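Local atomic coordinates of cellulase (Bacteroides salanitronis, PDB entry 6WQY), a protein that probably hydrolyses the beta-1,4-glucosidic bonds of cellulose and related plant polysaccharides, as a broad-specificity family 5 endoglucanase built on a barrel catalytic domain. Residues Asp42-Asp50 and Pro78-Gly86; Asn142-Trp153 and Glu198-Val207. One frame throughout, in Å; residues are numbered along the deposited sequence.

In the fold
Both contacts belong to the catalytic domain, a closed barrel of eight parallel strands ringed by helices, and they follow one another along the chain. Contact 1 joins the loops that leave the C-terminal ends of strands 34-37 and 74-77, the end of the barrel where family 5 glycosidases carry their active site. Contact 2 comes later and pairs helices 139-159 and 191-209, which lie beside each other on the outside of the barrel. The centres of the two contacts lie about 19 Å apart, yet the two meet: Trp81 CB packs 3.7 Å from Met152 CE, and Val85 also rests on Gln148 and Met152. Loop 78-86 is therefore common to both, touching hairpin 42-50 and helix 139-159.

Contact 1 of 2, residues Asp42-Asp50 and Pro78-Gly86; sequences DAHNNGVAD and PVTWLGHVG
Ala49 N donates to Leu82 O (2.9 Å, nearly straight at 170°), so the second strand of a tight hairpin, 44-45 with 48-49, lies against the turning loop 78-86. Beside that bond the CA of Val48 sits 3.4 Å from the same Leu82 O, a CA-H...O contact that lets the carbonyl take a second, weaker donor. Two turns with glycine at their third position meet here: Gly47 in the type I' turn of the hairpin and Gly83 in the type II turn 81-84. Both have positive phi, and a CB on Gly83 would also strike Val48 and Gly47 O.

Thr80 holds the other end. Its OG1 donates to Asp42 O at 2.7 Å, meeting the oxygen from the side (110°) and somewhat out of the carbonyl plane, and is also bonded to His121 N. With OG1 beside its own backbone N (chi1 -67°), the methyl CG2 is turned to CB and ring of His44. A valine here would probably leave Asp42 O without this donor and His121 N without its acceptor. Asp42 lies alongside Pro78, while its carboxylate is taken up by Gln40 N and Asn39 N.

Leu82 CD1 stands over one face of the His44 imidazole, 4.2 Å from its centroid. Val48 CG1 likewise covers a face of the His84 ring, its methyl 4.1 Å from the centroid; the same ring stacks with Tyr97 of helix 95-110. The small methyl of Ala49 fits close to Thr80 O and His84 CD2. One water joins Ala49 O to His84 NE2, lying 2.8 Å from that nitrogen.

Methyls thus shield imidazole faces, while the Thr80 hydroxyl serves Asp42 O, the Ala49 amide Leu82 O, and the water bridges both loops, consistent with their fixed position at the barrel's C-terminal rim.

Contact 2 of 2, residues Asn142-Trp153 and Glu198-Val207; sequences NSAVKAQLAAMW and EWNQVFVDAV
Ala150 and Ala206 bring the two helices together, their CB atoms 4.2 Å apart; small side chains suit the place because the segment axes approach to 8.7 Å. Val202 fills the next step, its CG1 lying 3.9 Å from Ala150 CB and its CG2 against the CG and CD methylenes of Lys146. Toward the C-terminal ends, Phe203 makes an edge-to-face pair with Trp153. The phenyl edge, CD1 and CE1, is directed at the indole face, with the ring planes at 68° and the Phe203 centroid 4.6 Å from that of the five-membered ring. The indole NE1 is bonded to Ala171 O, which helps to fix the face that Phe203 meets.

Helices 139-159 and 191-209 are consecutive outer helices of the (beta/alpha)8 barrel, each following its own strand, so segments 142-153 and 198-207 run nearly the same way, crossing at -31°. Phe203 and Val207 reach inward to strand 219-222 and thereby pack on both it and the partner helix.

At the N-terminal side Trp199 is a knob in a hole formed by Asn142, Val145, Lys146 and Leu149. Val145 CG1 lies over the face of the Trp199 six-membered ring, 3.9 Å from the centroid, while Trp199 NE1 donates to Asn142 OD1 at 2.9 Å. Asn142 is turned so that its CG lies opposite the backbone N (chi1 -164°), and its ND2 reaches Glu198 OE1, 3.2 Å away and in the amide plane. The extended Lys146 chain brings NZ to the same oxygen, a 2.8 Å salt bridge from above the carboxylate plane, and Glu198 OE2 pairs with Arg191.

Contact 1 of 2, residues Asp42-Asp50 and Pro78-Gly86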
# COMPACT_ATOMS: atom_id res chain seq x y z
N ASP A 42 -11.26 1.17 3.73
CA ASP A 42 -10.64 0.42 4.81
C ASP A 42 -11.37 0.57 6.15
O ASP A 42 -11.18 -0.28 7.04
CB ASP A 42 -9.15 0.79 4.98
CG ASP A 42 -8.86 2.29 4.92
OD1 ASP A 42 -9.38 2.98 4.02
OD2 ASP A 42 -8.08 2.77 5.79
N ALA A 43 -12.16 1.62 6.31
CA ALA A 43 -12.79 1.90 7.59
C ALA A 43 -13.86 0.85 7.89
O ALA A 43 -14.56 0.36 6.99
CB ALA A 43 -13.43 3.28 7.58
N HIS A 44 -13.99 0.51 9.17
CA HIS A 44 -14.98 -0.47 9.59
C HIS A 44 -15.40 -0.12 11.01
O HIS A 44 -14.60 0.40 11.80
CB HIS A 44 -14.45 -1.90 9.50
CG HIS A 44 -13.21 -2.14 10.30
ND1 HIS A 44 -13.22 -2.78 11.52
CD2 HIS A 44 -11.91 -1.83 10.04
CE1 HIS A 44 -11.98 -2.86 11.98
NE2 HIS A 44 -11.17 -2.29 11.10
N ASN A 45 -16.65 -0.43 11.34
CA ASN A 45 -17.22 -0.10 12.63
C ASN A 45 -18.29 -1.12 12.92
O ASN A 45 -19.06 -1.50 12.03
CB ASN A 45 -17.81 1.31 12.60
CG ASN A 45 -18.11 1.85 14.00
OD1 ASN A 45 -17.47 1.46 14.98
ND2 ASN A 45 -19.07 2.76 14.09
N ASN A 46 -18.32 -1.59 14.16
CA ASN A 46 -19.32 -2.57 14.60
C ASN A 46 -19.29 -3.82 13.73
O ASN A 46 -20.33 -4.41 13.43
CB ASN A 46 -20.71 -1.94 14.66
CG ASN A 46 -20.78 -0.77 15.63
OD1 ASN A 46 -20.12 -0.77 16.67
ND2 ASN A 46 -21.58 0.24 15.29
N GLY A 47 -18.09 -4.23 13.32
CA GLY A 47 -17.89 -5.47 12.60
C GLY A 47 -18.08 -5.41 11.10
O GLY A 47 -17.90 -6.44 10.43
N VAL A 48 -18.41 -4.26 10.54
CA VAL A 48 -18.75 -4.15 9.13
C VAL A 48 -18.00 -2.98 8.54
O VAL A 48 -17.92 -1.90 9.14
CB VAL A 48 -20.27 -3.98 8.92
CG1 VAL A 48 -20.62 -4.02 7.44
CG2 VAL A 48 -21.03 -5.05 9.69
N ALA A 49 -17.44 -3.19 7.36
CA ALA A 49 -16.88 -2.09 6.59
C ALA A 49 -17.90 -0.97 6.49
O ALA A 49 -19.08 -1.21 6.27
CB ALA A 49 -16.51 -2.60 5.19
N ASP A 50 -17.43 0.26 6.69
CA ASP A 50 -18.32 1.42 6.86
C ASP A 50 -17.49 2.65 6.44
O ASP A 50 -16.78 3.24 7.25
CB ASP A 50 -18.81 1.50 8.29
CG ASP A 50 -19.90 2.53 8.49
OD1 ASP A 50 -19.99 3.46 7.68
OD2 ASP A 50 -20.63 2.40 9.51
N PRO A 78 -7.19 1.00 -0.25
CA PRO A 78 -7.36 -0.08 0.73
C PRO A 78 -8.83 -0.42 0.86
O PRO A 78 -9.68 0.48 0.93
CB PRO A 78 -6.79 0.51 2.01
CG PRO A 78 -6.59 1.93 1.79
CD PRO A 78 -6.61 2.21 0.34
N VAL A 79 -9.14 -1.72 0.92
CA VAL A 79 -10.53 -2.16 1.05
C VAL A 79 -10.61 -3.18 2.18
O VAL A 79 -9.97 -4.24 2.10
CB VAL A 79 -11.09 -2.79 -0.24
CG1 VAL A 79 -12.55 -3.18 -0.01
CG2 VAL A 79 -10.97 -1.84 -1.42
N THR A 80 -11.40 -2.87 3.20
CA THR A 80 -11.78 -3.83 4.23
C THR A 80 -13.10 -4.47 3.83
O THR A 80 -14.03 -3.77 3.42
CB THR A 80 -11.89 -3.11 5.57
OG1 THR A 80 -10.58 -2.68 5.94
CG2 THR A 80 -12.46 -4.01 6.66
N TRP A 81 -13.18 -5.80 3.93
CA TRP A 81 -14.31 -6.56 3.44
C TRP A 81 -15.13 -7.15 4.58
O TRP A 81 -16.11 -7.87 4.33
CB TRP A 81 -13.85 -7.67 2.48
CG TRP A 81 -13.03 -7.17 1.31
CD1 TRP A 81 -11.70 -6.91 1.31
CD2 TRP A 81 -13.49 -6.86 -0.01
NE1 TRP A 81 -11.29 -6.48 0.07
CE2 TRP A 81 -12.37 -6.44 -0.76
CE3 TRP A 81 -14.74 -6.90 -0.65
CZ2 TRP A 81 -12.46 -6.06 -2.09
CZ3 TRP A 81 -14.82 -6.52 -1.97
CH2 TRP A 81 -13.69 -6.12 -2.68
N LEU A 82 -14.73 -6.88 5.82
CA LEU A 82 -15.41 -7.40 6.99
C LEU A 82 -16.89 -7.07 6.95
O LEU A 82 -17.30 -5.95 6.62
CB LEU A 82 -14.78 -6.78 8.25
CG LEU A 82 -13.33 -7.19 8.53
CD1 LEU A 82 -12.77 -6.34 9.67
CD2 LEU A 82 -13.24 -8.65 8.86
N GLY A 83 -17.71 -8.06 7.29
CA GLY A 83 -19.14 -7.89 7.29
C GLY A 83 -19.80 -7.95 5.94
O GLY A 83 -21.03 -7.83 5.86
N HIS A 84 -19.04 -8.16 4.87
CA HIS A 84 -19.57 -8.22 3.51
C HIS A 84 -19.21 -9.51 2.80
O HIS A 84 -19.28 -9.58 1.56
CB HIS A 84 -19.09 -7.02 2.70
CG HIS A 84 -19.69 -5.74 3.14
ND1 HIS A 84 -21.05 -5.58 3.30
CD2 HIS A 84 -19.14 -4.54 3.40
CE1 HIS A 84 -21.31 -4.33 3.66
NE2 HIS A 84 -20.16 -3.68 3.72
N VAL A 85 -18.82 -10.55 3.54
CA VAL A 85 -18.44 -11.83 2.96
C VAL A 85 -19.25 -12.93 3.64
O VAL A 85 -19.31 -13.00 4.88
CB VAL A 85 -16.93 -12.10 3.10
CG1 VAL A 85 -16.58 -13.43 2.48
CG2 VAL A 85 -16.14 -10.99 2.43
N GLY A 86 -19.87 -13.79 2.84
CA GLY A 86 -20.69 -14.86 3.35
C GLY A 86 -19.86 -16.01 3.91
O GLY A 86 -18.63 -15.97 4.00
O HOH W 1 -20.60 -0.93 3.43

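Contact 2 of 2, residues Asn142-Trp153 and Glu198-Val207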
# COMPACT_ATOMS: atom_id res chain seq x y z
N ASN A 142 -5.42 -22.96 8.53
CA ASN A 142 -4.70 -22.55 7.33
C ASN A 142 -5.52 -22.86 6.08
O ASN A 142 -5.63 -22.02 5.17
CB ASN A 142 -3.34 -23.23 7.30
CG ASN A 142 -2.36 -22.58 6.32
OD1 ASN A 142 -2.49 -21.40 5.98
ND2 ASN A 142 -1.36 -23.33 5.90
N SER A 143 -6.13 -24.04 6.03
CA SER A 143 -6.94 -24.39 4.87
C SER A 143 -8.14 -23.46 4.71
O SER A 143 -8.47 -23.06 3.59
CB SER A 143 -7.41 -25.84 4.99
OG SER A 143 -6.32 -26.73 4.82
N ALA A 144 -8.80 -23.11 5.82
CA ALA A 144 -9.96 -22.22 5.75
C ALA A 144 -9.56 -20.81 5.31
O ALA A 144 -10.30 -20.16 4.56
CB ALA A 144 -10.67 -22.17 7.11
N VAL A 145 -8.43 -20.30 5.81
CA VAL A 145 -7.95 -18.99 5.39
C VAL A 145 -7.68 -19.00 3.90
O VAL A 145 -8.08 -18.09 3.17
CB VAL A 145 -6.71 -18.56 6.18
CG1 VAL A 145 -6.16 -17.27 5.60
CG2 VAL A 145 -7.03 -18.40 7.65
N LYS A 146 -6.97 -20.03 3.43
CA LYS A 146 -6.67 -20.12 2.01
C LYS A 146 -7.94 -20.23 1.17
O LYS A 146 -8.03 -19.62 0.10
CB LYS A 146 -5.75 -21.30 1.74
CG LYS A 146 -4.33 -21.11 2.29
CD LYS A 146 -3.52 -22.37 2.09
CE LYS A 146 -2.09 -22.22 2.57
NZ LYS A 146 -1.32 -23.49 2.43
N ALA A 147 -8.92 -21.00 1.64
CA ALA A 147 -10.15 -21.14 0.88
C ALA A 147 -10.86 -19.80 0.74
O ALA A 147 -11.38 -19.46 -0.32
CB ALA A 147 -11.07 -22.15 1.55
N GLN A 148 -10.90 -19.03 1.83
CA GLN A 148 -11.55 -17.72 1.79
C GLN A 148 -10.76 -16.75 0.90
O GLN A 148 -11.35 -16.00 0.10
CB GLN A 148 -11.72 -17.17 3.20
CG GLN A 148 -12.42 -15.83 3.21
CD GLN A 148 -13.02 -15.44 4.54
OE1 GLN A 148 -13.02 -16.21 5.49
NE2 GLN A 148 -13.58 -14.24 4.60
N LEU A 149 -9.43 -16.75 1.03
CA LEU A 149 -8.60 -15.89 0.20
C LEU A 149 -8.80 -16.19 -1.29
O LEU A 149 -8.94 -15.27 -2.11
CB LEU A 149 -7.14 -16.09 0.60
CG LEU A 149 -6.09 -15.14 0.03
CD1 LEU A 149 -6.26 -13.73 0.56
CD2 LEU A 149 -4.71 -15.68 0.36
N ALA A 150 -8.83 -17.47 -1.65
CA ALA A 150 -8.99 -17.84 -3.05
C ALA A 150 -10.39 -17.49 -3.54
O ALA A 150 -10.56 -16.99 -4.66
CB ALA A 150 -8.72 -19.34 -3.22
N ALA A 151 -11.42 -17.74 -2.72
CA ALA A 151 -12.79 -17.46 -3.15
C ALA A 151 -13.02 -15.97 -3.31
O ALA A 151 -13.65 -15.52 -4.27
CB ALA A 151 -13.79 -18.06 -2.17
N MET A 152 -12.53 -15.17 -2.36
CA MET A 152 -12.68 -13.72 -2.47
C MET A 152 -11.94 -13.18 -3.68
O MET A 152 -12.50 -12.41 -4.46
CB MET A 152 -12.19 -13.04 -1.19
CG MET A 152 -13.12 -13.25 0.01
SD MET A 152 -12.46 -12.54 1.52
CE MET A 152 -12.49 -10.79 1.15
N TRP A 153 -10.68 -13.58 -3.85
CA TRP A 153 -9.90 -13.06 -4.97
C TRP A 153 -10.45 -13.54 -6.30
O TRP A 153 -10.35 -12.81 -7.29
CB TRP A 153 -8.41 -13.35 -4.80
CG TRP A 153 -7.75 -12.30 -3.97
CD1 TRP A 153 -7.18 -12.43 -2.73
CD2 TRP A 153 -7.63 -10.91 -4.31
NE1 TRP A 153 -6.70 -11.21 -2.30
CE2 TRP A 153 -6.95 -10.27 -3.26
CE3 TRP A 153 -8.00 -10.16 -5.43
CZ2 TRP A 153 -6.68 -8.91 -3.27
CZ3 TRP A 153 -7.71 -8.81 -5.45
CH2 TRP A 153 -7.07 -8.20 -4.37
N GLU A 198 2.89 -18.94 1.48
CA GLU A 198 1.88 -19.82 0.90
C GLU A 198 0.63 -19.04 0.53
O GLU A 198 0.02 -19.29 -0.53
CB GLU A 198 1.50 -20.93 1.90
CG GLU A 198 2.59 -21.93 2.20
CD GLU A 198 2.26 -22.91 3.34
OE1 GLU A 198 1.08 -22.99 3.80
OE2 GLU A 198 3.19 -23.63 3.78
N TRP A 199 0.19 -18.13 1.40
CA TRP A 199 -1.00 -17.34 1.11
C TRP A 199 -0.82 -16.49 -0.14
O TRP A 199 -1.74 -16.37 -0.96
CB TRP A 199 -1.32 -16.43 2.29
CG TRP A 199 -1.82 -17.12 3.52
CD1 TRP A 199 -2.08 -18.44 3.70
CD2 TRP A 199 -2.12 -16.48 4.76
NE1 TRP A 199 -2.55 -18.65 4.98
CE2 TRP A 199 -2.57 -17.46 5.66
CE3 TRP A 199 -2.05 -15.16 5.20
CZ2 TRP A 199 -2.95 -17.15 6.97
CZ3 TRP A 199 -2.42 -14.85 6.49
CH2 TRP A 199 -2.88 -15.84 7.35
N ASN A 200 0.36 -15.87 -0.29
CA ASN A 200 0.60 -15.09 -1.49
C ASN A 200 0.52 -15.96 -2.74
O ASN A 200 0.01 -15.52 -3.78
CB ASN A 200 1.94 -14.37 -1.41
CG ASN A 200 1.89 -13.13 -0.53
OD1 ASN A 200 0.83 -12.52 -0.34
ND2 ASN A 200 3.05 -12.74 -0.01
N GLN A 201 1.02 -17.20 -2.65
CA GLN A 201 0.92 -18.11 -3.78
C GLN A 201 -0.53 -18.45 -4.10
O GLN A 201 -0.92 -18.53 -5.27
CB GLN A 201 1.71 -19.39 -3.51
CG GLN A 201 1.79 -20.32 -4.71
CD GLN A 201 2.67 -19.75 -5.79
OE1 GLN A 201 3.89 -19.68 -5.64
NE2 GLN A 201 2.07 -19.30 -6.88
N VAL A 202 -1.35 -18.68 -3.07
CA VAL A 202 -2.77 -18.94 -3.27
C VAL A 202 -3.45 -17.79 -4.00
O VAL A 202 -4.25 -18.00 -4.91
CB VAL A 202 -3.45 -19.24 -1.91
CG1 VAL A 202 -4.97 -19.19 -2.04
CG2 VAL A 202 -2.99 -20.60 -1.37
N PHE A 203 -3.14 -16.56 -3.58
CA PHE A 203 -3.67 -15.37 -4.25
C PHE A 203 -3.26 -15.32 -5.71
O PHE A 203 -4.11 -15.14 -6.59
CB PHE A 203 -3.17 -14.13 -3.48
CG PHE A 203 -3.08 -12.86 -4.30
CD1 PHE A 203 -4.21 -12.12 -4.61
CD2 PHE A 203 -1.85 -12.40 -4.71
CE1 PHE A 203 -4.10 -10.94 -5.33
CE2 PHE A 203 -1.75 -11.22 -5.44
CZ PHE A 203 -2.88 -10.48 -5.73
N VAL A 204 -1.96 -15.46 -5.99
CA VAL A 204 -1.52 -15.40 -7.39
C VAL A 204 -2.25 -16.46 -8.21
O VAL A 204 -2.80 -16.18 -9.28
CB VAL A 204 0.00 -15.56 -7.48
CG1 VAL A 204 0.44 -15.68 -8.94
CG2 VAL A 204 0.72 -14.40 -6.82
N ASP A 205 -2.27 -17.70 -7.71
CA ASP A 205 -2.89 -18.78 -8.47
C ASP A 205 -4.36 -18.49 -8.74
O ASP A 205 -4.87 -18.75 -9.84
CB ASP A 205 -2.75 -20.10 -7.71
CG ASP A 205 -1.31 -20.60 -7.63
OD1 ASP A 205 -0.43 -20.04 -8.29
OD2 ASP A 205 -1.08 -21.60 -6.90
N ALA A 206 -5.08 -17.98 -7.74
CA ALA A 206 -6.50 -17.73 -7.90
C ALA A 206 -6.76 -16.64 -8.93
O ALA A 206 -7.67 -16.75 -9.74
CB ALA A 206 -7.14 -17.37 -6.56
N VAL A 207 -5.96 -15.57 -8.90
CA VAL A 207 -6.12 -14.50 -9.88
C VAL A 207 -5.82 -15.01 -11.28
O VAL A 207 -6.60 -14.80 -12.22
CB VAL A 207 -5.24 -13.29 -9.51
CG1 VAL A 207 -5.26 -12.25 -10.64
CG2 VAL A 207 -5.69 -12.66 -8.19